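Local coordinates for protein pyrrolidone-carboxylate peptidase (PDB 1X10) that removes the N-terminal pyroglutamyl (5-oxoproline) group from polypeptides, acting as a cytoplasmic thiol peptidase of family C15, at residues V43-A48 with I86-P91; I63-G68 with V198-A203; E101-G106 with L141-M146; R127-Y132 with A192-K197. The protein carries 3 engineered substitutions. All blocks are in the same frame, centred on the assembly; numbering follows the deposited sequence.

Interaction 1: residues V43-A48 with I86-P91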
loop_
_atom_site.group_PDB
_atom_site.type_symbol
_atom_site.label_atom_id
_atom_site.label_comp_id
_atom_site.label_asym_id
_atom_site.label_seq_id
_atom_site.Cartn_x
_atom_site.Cartn_y
_atom_site.Cartn_z
ATOM N N VAL A 43 -10.978 3.162 25.390
ATOM C CA VAL A 43 -10.516 3.998 24.289
ATOM C C VAL A 43 -11.357 5.269 24.391
ATOM O O VAL A 43 -12.214 5.554 23.550
ATOM C CB VAL A 43 -10.733 3.305 22.923
ATOM C CG1 VAL A 43 -10.231 4.199 21.793
ATOM C CG2 VAL A 43 -9.973 1.975 22.893
ATOM N N VAL A 44 -11.088 6.028 25.449
ATOM C CA VAL A 44 -11.819 7.251 25.748
ATOM C C VAL A 44 -10.885 8.275 26.378
ATOM O O VAL A 44 -10.256 7.997 27.392
ATOM C CB VAL A 44 -12.950 6.959 26.760
ATOM C CG1 VAL A 44 -13.715 8.248 27.079
ATOM C CG2 VAL A 44 -13.877 5.874 26.211
ATOM N N PHE A 45 -10.792 9.459 25.782
ATOM C CA PHE A 45 -9.932 10.491 26.341
ATOM C C PHE A 45 -10.465 10.882 27.719
ATOM O O PHE A 45 -11.673 10.907 27.939
ATOM C CB PHE A 45 -9.901 11.723 25.434
ATOM C CG PHE A 45 -9.234 11.486 24.109
ATOM C CD1 PHE A 45 -9.985 11.376 22.941
ATOM C CD2 PHE A 45 -7.849 11.386 24.027
ATOM C CE1 PHE A 45 -9.361 11.173 21.707
ATOM C CE2 PHE A 45 -7.215 11.184 22.803
ATOM C CZ PHE A 45 -7.974 11.078 21.638
ATOM N N GLY A 46 -9.555 11.197 28.637
ATOM C CA GLY A 46 -9.958 11.568 29.983
ATOM C C GLY A 46 -10.084 10.333 30.855
ATOM O O GLY A 46 -9.272 10.109 31.753
ATOM N N LYS A 47 -11.101 9.523 30.582
ATOM C CA LYS A 47 -11.332 8.303 31.338
ATOM C C LYS A 47 -10.094 7.407 31.306
ATOM O O LYS A 47 -9.709 6.833 32.328
ATOM C CB LYS A 47 -12.535 7.556 30.761
ATOM C CG LYS A 47 -13.000 6.375 31.593
ATOM C CD LYS A 47 -14.365 5.886 31.119
ATOM C CE LYS A 47 -15.420 6.991 31.231
ATOM N NZ LYS A 47 -16.778 6.551 30.790
ATOM N N ALA A 48 -9.472 7.295 30.134
ATOM C CA ALA A 48 -8.277 6.474 29.985
ATOM C C ALA A 48 -7.171 6.994 30.899
ATOM O O ALA A 48 -6.419 6.216 31.486
ATOM C CB ALA A 48 -7.810 6.483 28.537
ATOM N N ILE A 86 -3.024 15.964 20.980
ATOM C CA ILE A 86 -4.177 15.141 20.666
ATOM C C ILE A 86 -4.804 15.705 19.397
ATOM O O ILE A 86 -5.136 16.891 19.334
ATOM C CB ILE A 86 -5.241 15.185 21.778
ATOM C CG1 ILE A 86 -4.644 14.697 23.098
ATOM C CG2 ILE A 86 -6.434 14.319 21.385
ATOM C CD1 ILE A 86 -5.550 14.896 24.278
ATOM N N ASP A 87 -4.940 14.861 18.382
ATOM C CA ASP A 87 -5.559 15.263 17.128
ATOM C C ASP A 87 -6.152 13.982 16.564
ATOM O O ASP A 87 -5.556 13.324 15.713
ATOM C CB ASP A 87 -4.534 15.845 16.151
ATOM C CG ASP A 87 -5.178 16.760 15.115
ATOM O OD1 ASP A 87 -4.542 17.059 14.078
ATOM O OD2 ASP A 87 -6.333 17.191 15.350
ATOM N N ALA A 88 -7.330 13.634 17.067
ATOM C CA ALA A 88 -8.024 12.413 16.672
ATOM C C ALA A 88 -8.585 12.427 15.254
ATOM O O ALA A 88 -9.315 13.344 14.879
ATOM C CB ALA A 88 -9.141 12.129 17.663
ATOM N N ARG A 89 -8.245 11.400 14.476
ATOM C CA ARG A 89 -8.736 11.275 13.107
ATOM C C ARG A 89 -10.176 10.772 13.193
ATOM O O ARG A 89 -10.985 11.003 12.293
ATOM C CB ARG A 89 -7.889 10.275 12.313
ATOM C CG ARG A 89 -7.966 10.468 10.800
ATOM C CD ARG A 89 -7.805 9.149 10.053
ATOM N NE ARG A 89 -9.025 8.347 10.133
ATOM C CZ ARG A 89 -9.144 7.107 9.671
ATOM N NH1 ARG A 89 -8.111 6.508 9.092
ATOM N NH2 ARG A 89 -10.300 6.464 9.787
ATOM N N ILE A 90 -10.475 10.069 14.282
ATOM C CA ILE A 90 -11.813 9.544 14.540
ATOM C C ILE A 90 -12.129 9.838 16.006
ATOM O O ILE A 90 -11.225 10.059 16.806
ATOM C CB ILE A 90 -11.896 8.008 14.314
ATOM C CG1 ILE A 90 -10.946 7.282 15.270
ATOM C CG2 ILE A 90 -11.550 7.671 12.866
ATOM C CD1 ILE A 90 -11.088 5.776 15.243
ATOM N N PRO A 91 -13.414 9.863 16.377
ATOM C CA PRO A 91 -13.728 10.141 17.781
ATOM C C PRO A 91 -13.422 8.939 18.673
ATOM O O PRO A 91 -13.271 7.817 18.181
ATOM C CB PRO A 91 -15.216 10.462 17.740
ATOM C CG PRO A 91 -15.710 9.568 16.651
ATOM C CD PRO A 91 -14.643 9.697 15.581
#
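The irregular loop after strand 76-83 meets the turn leading into helix 47-59 through one aromatic ring, that of Phe45, which reaches Ile86 and Ala88 in a buried contact; the Phe45 side chain is about 9 Å from that of Ser142, the engineered active-site position. The backbones stay well apart, with the CA atoms of Phe45 and Ile86 9.3 Å from each other, and the ring bridges the distance. Its CG lies anti to the carbonyl carbon (chi1 -67°), which sends the ring across toward the loop. One ring side does most of the touching: CE2 of Phe45 is 3.5 Å from CG2 of Ile86, and Phe45 CZ lies 3.6 Å from the same methyl. The two side chains run alongside each other, pointed in opposite directions. At another ring corner, Phe45 CE1 comes within 4.2 Å of the CB of Ala88, a looser van der Waals contact. Were Phe45 an alanine, the Ile86 methyl and Ala88 CB would probably lose their aromatic neighbour and a gap would open between loop and turn. Polar side chains hold the backbone of Phe45: its N is hydrogen-bonded to Asp92 OD1, and its O to Lys96 NZ. Across the contact, Ile86 and Ala88 pair through their backbones with Glu101 and Ile98 of the same long loop. Gly46, the N-cap of helix 47-59, donates its N-H to Tyr144 OH. Helix 141-156 packs against the cluster, with Tyr144 meeting Phe45 edge-to-face and also touching Ile86, while Leu141 packs against Phe45.

Interaction 2: residues I63-G68 with V198-A203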
loop_
_atom_site.group_PDB
_atom_site.type_symbol
_atom_site.label_atom_id
_atom_site.label_comp_id
_atom_site.label_asym_id
_atom_site.label_seq_id
_atom_site.Cartn_x
_atom_site.Cartn_y
_atom_site.Cartn_z
ATOM N N ILE A 63 8.327 -1.376 35.331
ATOM C CA ILE A 63 8.266 -1.351 33.873
ATOM C C ILE A 63 6.818 -1.297 33.400
ATOM O O ILE A 63 5.965 -2.038 33.897
ATOM C CB ILE A 63 8.904 -2.625 33.269
ATOM C CG1 ILE A 63 10.376 -2.720 33.682
ATOM C CG2 ILE A 63 8.749 -2.614 31.744
ATOM C CD1 ILE A 63 11.039 -4.036 33.295
ATOM N N ALA A 64 6.547 -0.422 32.437
ATOM C CA ALA A 64 5.209 -0.290 31.886
ATOM C C ALA A 64 5.282 -0.450 30.376
ATOM O O ALA A 64 6.001 0.289 29.691
ATOM C CB ALA A 64 4.614 1.074 32.234
ATOM N N ILE A 65 4.554 -1.432 29.864
ATOM C CA ILE A 65 4.512 -1.674 28.431
ATOM C C ILE A 65 3.053 -1.598 28.010
ATOM O O ILE A 65 2.250 -2.470 28.342
ATOM C CB ILE A 65 5.102 -3.044 28.071
ATOM C CG1 ILE A 65 6.597 -3.056 28.412
ATOM C CG2 ILE A 65 4.899 -3.320 26.577
ATOM C CD1 ILE A 65 7.286 -4.385 28.165
ATOM N N HIS A 66 2.723 -0.526 27.299
ATOM C CA HIS A 66 1.370 -0.273 26.832
ATOM C C HIS A 66 1.251 -0.794 25.405
ATOM O O HIS A 66 2.081 -0.486 24.550
ATOM C CB HIS A 66 1.090 1.229 26.918
ATOM C CG HIS A 66 1.334 1.796 28.286
ATOM N ND1 HIS A 66 0.525 1.505 29.364
ATOM C CD2 HIS A 66 2.339 2.566 28.769
ATOM C CE1 HIS A 66 1.023 2.069 30.452
ATOM N NE2 HIS A 66 2.124 2.718 30.119
ATOM N N VAL A 67 0.215 -1.592 25.163
ATOM C CA VAL A 67 0.006 -2.205 23.859
ATOM C C VAL A 67 -1.278 -1.714 23.198
ATOM O O VAL A 67 -2.287 -1.478 23.861
ATOM C CB VAL A 67 -0.049 -3.743 24.000
ATOM C CG1 VAL A 67 0.067 -4.408 22.638
ATOM C CG2 VAL A 67 1.072 -4.220 24.932
ATOM N N GLY A 68 -1.225 -1.562 21.881
ATOM C CA GLY A 68 -2.388 -1.103 21.149
ATOM C C GLY A 68 -2.476 -1.716 19.766
ATOM O O GLY A 68 -1.505 -2.282 19.255
ATOM N N VAL A 198 8.211 -11.165 24.880
ATOM C CA VAL A 198 9.625 -10.950 24.605
ATOM C C VAL A 198 10.070 -9.554 25.039
ATOM O O VAL A 198 11.137 -9.391 25.627
ATOM C CB VAL A 198 9.937 -11.134 23.111
ATOM C CG1 VAL A 198 11.370 -10.692 22.822
ATOM C CG2 VAL A 198 9.741 -12.602 22.721
ATOM N N ALA A 199 9.248 -8.548 24.748
ATOM C CA ALA A 199 9.567 -7.174 25.122
ATOM C C ALA A 199 9.727 -7.067 26.636
ATOM O O ALA A 199 10.633 -6.389 27.132
ATOM C CB ALA A 199 8.461 -6.227 24.643
ATOM N N ILE A 200 8.837 -7.725 27.369
ATOM C CA ILE A 200 8.891 -7.701 28.830
ATOM C C ILE A 200 10.194 -8.340 29.321
ATOM O O ILE A 200 10.893 -7.788 30.173
ATOM C CB ILE A 200 7.688 -8.466 29.444
ATOM C CG1 ILE A 200 6.378 -7.772 29.066
ATOM C CG2 ILE A 200 7.833 -8.532 30.957
ATOM C CD1 ILE A 200 5.140 -8.549 29.450
ATOM N N GLU A 201 10.518 -9.504 28.771
ATOM C CA GLU A 201 11.733 -10.221 29.140
ATOM C C GLU A 201 12.975 -9.372 28.893
ATOM O O GLU A 201 13.856 -9.273 29.754
ATOM C CB GLU A 201 11.834 -11.523 28.342
ATOM C CG GLU A 201 10.690 -12.487 28.604
ATOM C CD GLU A 201 10.669 -13.666 27.644
ATOM O OE1 GLU A 201 9.767 -14.515 27.788
ATOM O OE2 GLU A 201 11.540 -13.746 26.746
ATOM N N VAL A 202 13.038 -8.750 27.719
ATOM C CA VAL A 202 14.180 -7.910 27.372
ATOM C C VAL A 202 14.257 -6.680 28.283
ATOM O O VAL A 202 15.347 -6.277 28.697
ATOM C CB VAL A 202 14.107 -7.466 25.895
ATOM C CG1 VAL A 202 15.268 -6.529 25.570
ATOM C CG2 VAL A 202 14.138 -8.697 24.985
ATOM N N ALA A 203 13.109 -6.090 28.598
ATOM C CA ALA A 203 13.083 -4.924 29.473
ATOM C C ALA A 203 13.605 -5.328 30.852
ATOM O O ALA A 203 14.474 -4.661 31.423
ATOM C CB ALA A 203 11.663 -4.372 29.587
#
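Ile65 and Ile200 cross obliquely, and Ile65 meets the helix end-on through its terminal methyl: CD1 of Ile65 stands 3.6 Å from CG1 of Ile200 and 3.7 Å from Ile200 CA. The methyl therefore rests against the helix backbone as well as a side-chain branch. Next to it, the same CD1 of Ile65 is 4.1 Å from CB of Ala199, so its end sits between two consecutive helical residues. This reach follows from the torsions, since CG1 is placed anti to the carbonyl carbon (chi1 -65°) and the chain continues nearly straight to CD1 (chi2 177°). Two residues back on the strand, Ile63 adopts the same shape and points the same way. Its CD1 lies 3.8 Å from CB of Ala203, while Ile63 CG2 approaches that CB to 4.0 Å, so both branches meet one methyl from the same side. Ala199 and Ala203, one turn apart, face Ile65 and Ile63, two residues apart on the strand. The axes of segments 63-68 and 198-203 run nearly antiparallel, at 159°, and pass 9.8 Å apart, a separation bridged by apolar side chains. Val3 and Val5 of the adjacent strand 2-8 extend the surface under Ile200, and Ile165 of strand 161-167 touches Ile65 and Ala199. On the other face His66 bonds to Ser149 of helix 141-156, so the sheet lies between helical layers, the arrangement of a three-layer alpha/beta/alpha sandwich.

Interaction 3: residues E101-G106 with L141-M146. Engineered in segment 141-146: Ser142 (natural residue Cys).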
loop_
_atom_site.group_PDB
_atom_site.type_symbol
_atom_site.label_atom_id
_atom_site.label_comp_id
_atom_site.label_asym_id
_atom_site.label_seq_id
_atom_site.Cartn_x
_atom_site.Cartn_y
_atom_site.Cartn_z
ATOM N N GLU A 101 -4.786 19.909 20.617
ATOM C CA GLU A 101 -4.832 20.176 22.039
ATOM C C GLU A 101 -3.705 19.406 22.714
ATOM O O GLU A 101 -3.447 18.253 22.381
ATOM C CB GLU A 101 -6.187 19.716 22.565
ATOM C CG GLU A 101 -6.564 20.212 23.927
ATOM C CD GLU A 101 -8.035 19.988 24.192
ATOM O OE1 GLU A 101 -8.856 20.605 23.478
ATOM O OE2 GLU A 101 -8.366 19.191 25.098
ATOM N N PRO A 102 -3.004 20.039 23.663
ATOM C CA PRO A 102 -1.915 19.325 24.334
ATOM C C PRO A 102 -2.480 18.281 25.292
ATOM O O PRO A 102 -3.630 18.388 25.725
ATOM C CB PRO A 102 -1.179 20.436 25.072
ATOM C CG PRO A 102 -2.298 21.374 25.438
ATOM C CD PRO A 102 -3.111 21.423 24.156
ATOM N N ILE A 103 -1.679 17.270 25.611
ATOM C CA ILE A 103 -2.119 16.237 26.547
ATOM C C ILE A 103 -1.908 16.810 27.942
ATOM O O ILE A 103 -2.778 16.703 28.811
ATOM C CB ILE A 103 -1.291 14.944 26.390
ATOM C CG1 ILE A 103 -1.530 14.343 25.001
ATOM C CG2 ILE A 103 -1.662 13.948 27.489
ATOM C CD1 ILE A 103 -0.679 13.118 24.703
ATOM N N VAL A 104 -0.746 17.420 28.147
ATOM C CA VAL A 104 -0.415 18.040 29.425
ATOM C C VAL A 104 0.130 19.441 29.160
ATOM O O VAL A 104 1.291 19.607 28.783
ATOM C CB VAL A 104 0.648 17.230 30.202
ATOM C CG1 VAL A 104 0.938 17.905 31.545
ATOM C CG2 VAL A 104 0.158 15.806 30.429
ATOM N N PRO A 105 -0.714 20.470 29.336
ATOM C CA PRO A 105 -0.272 21.846 29.102
ATOM C C PRO A 105 1.015 22.183 29.848
ATOM O O PRO A 105 1.153 21.880 31.031
ATOM C CB PRO A 105 -1.461 22.672 29.588
ATOM C CG PRO A 105 -2.627 21.796 29.244
ATOM C CD PRO A 105 -2.145 20.430 29.690
ATOM N N GLY A 106 1.964 22.789 29.144
ATOM C CA GLY A 106 3.221 23.164 29.768
ATOM C C GLY A 106 4.273 22.072 29.839
ATOM O O GLY A 106 5.452 22.362 30.058
ATOM N N LEU A 141 -5.596 7.579 21.058
ATOM C CA LEU A 141 -5.412 7.076 22.416
ATOM C C LEU A 141 -4.111 6.346 22.732
ATOM O O LEU A 141 -3.649 6.396 23.867
ATOM C CB LEU A 141 -6.614 6.226 22.827
ATOM C CG LEU A 141 -7.644 7.208 23.402
ATOM C CD1 LEU A 141 -9.029 6.880 22.943
ATOM C CD2 LEU A 141 -7.530 7.229 24.915
ATOM N N SER A 142 -3.512 5.680 21.751
ATOM C CA SER A 142 -2.255 4.984 22.013
ATOM C C SER A 142 -1.188 5.992 22.428
ATOM O O SER A 142 -0.515 5.804 23.440
ATOM C CB SER A 142 -1.794 4.217 20.774
ATOM O OG SER A 142 -2.677 3.138 20.506
ATOM N N ASN A 143 -1.042 7.063 21.650
ATOM C CA ASN A 143 -0.058 8.100 21.946
ATOM C C ASN A 143 -0.383 8.791 23.269
ATOM O O ASN A 143 0.510 9.149 24.038
ATOM C CB ASN A 143 -0.038 9.140 20.822
ATOM C CG ASN A 143 0.884 10.294 21.118
ATOM O OD1 ASN A 143 2.107 10.169 21.036
ATOM N ND2 ASN A 143 0.300 11.437 21.480
ATOM N N TYR A 144 -1.675 8.977 23.512
ATOM C CA TYR A 144 -2.188 9.618 24.719
ATOM C C TYR A 144 -1.675 8.872 25.957
ATOM O O TYR A 144 -1.076 9.472 26.853
ATOM C CB TYR A 144 -3.719 9.594 24.661
ATOM C CG TYR A 144 -4.468 10.217 25.821
ATOM C CD1 TYR A 144 -4.523 11.603 25.992
ATOM C CD2 TYR A 144 -5.206 9.417 26.695
ATOM C CE1 TYR A 144 -5.313 12.176 27.003
ATOM C CE2 TYR A 144 -5.990 9.975 27.699
ATOM C CZ TYR A 144 -6.043 11.350 27.845
ATOM O OH TYR A 144 -6.858 11.881 28.814
ATOM N N VAL A 145 -1.892 7.562 26.000
ATOM C CA VAL A 145 -1.434 6.772 27.137
ATOM C C VAL A 145 0.092 6.674 27.173
ATOM O O VAL A 145 0.698 6.719 28.245
ATOM C CB VAL A 145 -2.042 5.351 27.117
ATOM C CG1 VAL A 145 -3.548 5.429 27.325
ATOM C CG2 VAL A 145 -1.728 4.670 25.803
ATOM N N MET A 146 0.718 6.548 26.006
ATOM C CA MET A 146 2.174 6.466 25.958
ATOM C C MET A 146 2.799 7.714 26.581
ATOM O O MET A 146 3.741 7.620 27.372
ATOM C CB MET A 146 2.659 6.321 24.511
ATOM C CG MET A 146 4.173 6.139 24.394
ATOM S SD MET A 146 4.755 6.157 22.680
ATOM C CE MET A 146 6.539 5.977 22.954
#
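Ile103 packs against Asn143 and Tyr144 in the first turn of helix 141-156, which lies on one face of the sheet in the alpha/beta/alpha fold and carries near its start Ser142, an engineered replacement for the active-site cysteine of this thiol peptidase. The terminal methyl of Ile103 reaches the asparagine amide and the backbone of Tyr144: CD1 of Ile103 is 3.8 Å from ND2 of Asn143 and 3.8 Å from CA of Tyr144. The other branch lies along the aromatic ring, CG2 of Ile103 being 4.0 Å from CD1 and 4.1 Å from CE1 of Tyr144. These are van der Waals contacts, and both helical side chains pass the isoleucine at a slant. Tyr144 can offer this part of its ring because its CG is anti to the backbone N (chi1 -180°), which brings the ring out toward the loop. A glycine in place of Ile103 would probably leave a gap beside the tyrosine ring and the asparagine amide and part the loop from the helix.

In the next shell, polar bonds fix the partners. The amide of Asn143, roughly 7 Å from the catalytic side chains of Glu79 and His166, is hydrogen-bonded through ND2 to Val83 O. The hydroxyl of Tyr144 accepts the N-H of Gly46. Farther along the helix, Tyr147 and Leu148 also touch Ile103. The loop itself is held where OD1 of Asn84 receives two backbone N-H groups, those of Ile103 and Val104.

Interaction 4: residues R127-Y132 with A192-K197. Engineered in segment 192-197: Ala192 (natural residue Glu).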
loop_
_atom_site.group_PDB
_atom_site.type_symbol
_atom_site.label_atom_id
_atom_site.label_comp_id
_atom_site.label_asym_id
_atom_site.label_seq_id
_atom_site.Cartn_x
_atom_site.Cartn_y
_atom_site.Cartn_z
ATOM N N ARG A 127 13.696 -14.219 17.047
ATOM C CA ARG A 127 12.582 -15.130 17.275
ATOM C C ARG A 127 11.767 -15.311 15.993
ATOM O O ARG A 127 10.766 -16.024 15.987
ATOM C CB ARG A 127 11.665 -14.588 18.373
ATOM C CG ARG A 127 12.220 -14.687 19.785
ATOM C CD ARG A 127 12.244 -16.132 20.263
ATOM N NE ARG A 127 11.749 -16.251 21.632
ATOM C CZ ARG A 127 12.351 -15.728 22.697
ATOM N NH1 ARG A 127 13.480 -15.048 22.559
ATOM N NH2 ARG A 127 11.821 -15.881 23.905
ATOM N N GLY A 128 12.195 -14.654 14.920
ATOM C CA GLY A 128 11.486 -14.762 13.656
ATOM C C GLY A 128 10.213 -13.935 13.643
ATOM O O GLY A 128 9.274 -14.222 12.896
ATOM N N ILE A 129 10.178 -12.902 14.477
ATOM C CA ILE A 129 9.012 -12.029 14.550
ATOM C C ILE A 129 9.302 -10.683 13.881
ATOM O O ILE A 129 10.124 -9.903 14.361
ATOM C CB ILE A 129 8.604 -11.774 16.015
ATOM C CG1 ILE A 129 8.247 -13.100 16.694
ATOM C CG2 ILE A 129 7.425 -10.802 16.066
ATOM C CD1 ILE A 129 7.894 -12.969 18.162
ATOM N N PRO A 130 8.638 -10.398 12.751
ATOM C CA PRO A 130 8.905 -9.109 12.104
ATOM C C PRO A 130 8.532 -7.938 13.013
ATOM O O PRO A 130 7.436 -7.892 13.585
ATOM C CB PRO A 130 8.065 -9.169 10.825
ATOM C CG PRO A 130 7.025 -10.215 11.113
ATOM C CD PRO A 130 7.755 -11.238 11.928
ATOM N N ALA A 131 9.459 -7.001 13.154
ATOM C CA ALA A 131 9.244 -5.844 14.007
ATOM C C ALA A 131 10.130 -4.694 13.557
ATOM O O ALA A 131 11.208 -4.907 12.992
ATOM C CB ALA A 131 9.554 -6.206 15.463
ATOM N N TYR A 132 9.672 -3.474 13.800
ATOM C CA TYR A 132 10.440 -2.294 13.439
ATOM C C TYR A 132 10.136 -1.172 14.429
ATOM O O TYR A 132 9.196 -1.274 15.232
ATOM C CB TYR A 132 10.107 -1.862 12.007
ATOM C CG TYR A 132 8.692 -1.382 11.809
ATOM C CD1 TYR A 132 8.382 -0.024 11.867
ATOM C CD2 TYR A 132 7.659 -2.286 11.553
ATOM C CE1 TYR A 132 7.079 0.425 11.673
ATOM C CE2 TYR A 132 6.356 -1.848 11.356
ATOM C CZ TYR A 132 6.075 -0.489 11.418
ATOM O OH TYR A 132 4.792 -0.047 11.218
ATOM N N ALA A 192 1.691 -12.017 18.224
ATOM C CA ALA A 192 1.560 -10.710 18.861
ATOM C C ALA A 192 1.774 -10.864 20.369
ATOM O O ALA A 192 2.475 -10.066 20.999
ATOM C CB ALA A 192 0.171 -10.123 18.582
ATOM N N LEU A 193 1.167 -11.898 20.941
ATOM C CA LEU A 193 1.292 -12.157 22.370
ATOM C C LEU A 193 2.742 -12.449 22.736
ATOM O O LEU A 193 3.270 -11.898 23.704
ATOM C CB LEU A 193 0.401 -13.338 22.772
ATOM C CG LEU A 193 0.483 -13.832 24.221
ATOM C CD1 LEU A 193 0.087 -12.714 25.187
ATOM C CD2 LEU A 193 -0.438 -15.038 24.396
ATOM N N GLU A 194 3.390 -13.305 21.953
ATOM C CA GLU A 194 4.780 -13.666 22.211
ATOM C C GLU A 194 5.687 -12.443 22.087
ATOM O O GLU A 194 6.648 -12.294 22.841
ATOM C CB GLU A 194 5.240 -14.761 21.239
ATOM C CG GLU A 194 6.691 -15.193 21.438
ATOM C CD GLU A 194 6.918 -15.936 22.746
ATOM O OE1 GLU A 194 8.097 -16.169 23.101
ATOM O OE2 GLU A 194 5.927 -16.296 23.420
ATOM N N ALA A 195 5.376 -11.569 21.136
ATOM C CA ALA A 195 6.162 -10.359 20.935
ATOM C C ALA A 195 6.152 -9.515 22.211
ATOM O O ALA A 195 7.189 -9.011 22.631
ATOM C CB ALA A 195 5.599 -9.547 19.756
ATOM N N VAL A 196 4.978 -9.363 22.820
ATOM C CA VAL A 196 4.862 -8.586 24.049
ATOM C C VAL A 196 5.622 -9.278 25.185
ATOM O O VAL A 196 6.278 -8.620 25.988
ATOM C CB VAL A 196 3.373 -8.388 24.451
ATOM C CG1 VAL A 196 3.277 -7.647 25.783
ATOM C CG2 VAL A 196 2.650 -7.597 23.368
ATOM N N LYS A 197 5.536 -10.606 25.249
ATOM C CA LYS A 197 6.242 -11.354 26.286
ATOM C C LYS A 197 7.743 -11.131 26.122
ATOM O O LYS A 197 8.464 -10.933 27.100
ATOM C CB LYS A 197 5.940 -12.853 26.190
ATOM C CG LYS A 197 4.539 -13.249 26.622
ATOM C CD LYS A 197 4.372 -14.767 26.604
ATOM C CE LYS A 197 2.935 -15.166 26.930
ATOM N NZ LYS A 197 2.705 -16.638 26.809
#
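Glu194 leaves helix 189-206 toward Ile129 and Arg127, and its atoms meet them in turn. CB heads across the contact, and with CG anti to the backbone N (chi1 180°) the next carbon comes to rest near an apolar end: CG of Glu194 is 4.1 Å from CD1 of Ile129. The two side chains cross there at about a right angle. A bend at chi2 (68°) then turns the carboxylate away from the isoleucine and toward the guanidinium of Arg127. At the tip, OE1 of Glu194 makes a long salt bridge to NH2 of Arg127 at 3.8 Å, with Arg127 NE 3.9 Å from the same OE1. The two planar groups are tilted 48° to each other, and the lengths indicate electrostatic attraction more than a tight bond.

Both partners come from the exit of helix 117-126, which ends in a Schellman motif: Gly128 takes up positive phi, and the chain turns there toward strand 131-134. Immediately beyond that turn, Ile129 also sends CD1 to within 4.1 Å of Ala195 N, while its CG2 lies 4.3 Å from CB of Ala195. Leu124 and Ile76 touch both Ile129 and Ala195, joining helix 117-126 and strand 76-83 to the packing. Arg127 NH2 has a second, weak ion pair with Glu201 OE2 about two turns farther along helix 189-206. Past Ile129, Pro130 packs on Pro171 of the fourth subunit.

How the interactions relate
Interactions 1 and 3 adjoin, their centres 9 Å apart: Gly46 N is 2.8 Å from Tyr144 OH, Ile86 N is 2.7 Å from Glu101 O, and Val43 packs on Leu141, so polar and packing contacts join them. Interactions 2 and 4 share helix 189-206 on the opposite side of the chain's centre, their own centres 11 Å apart, where Val67 CG2 meets Val196 CG2 at 4.0 Å; both reach the sheet. The active site is closest to interaction 3, which holds the engineered Ser142, whose OG is hydrogen-bonded to His166 NE2. Gly68 CA lies 4.3 Å from Ser142 OG, linking interaction 2 to that site; interaction 4 does not touch interaction 1 or 3.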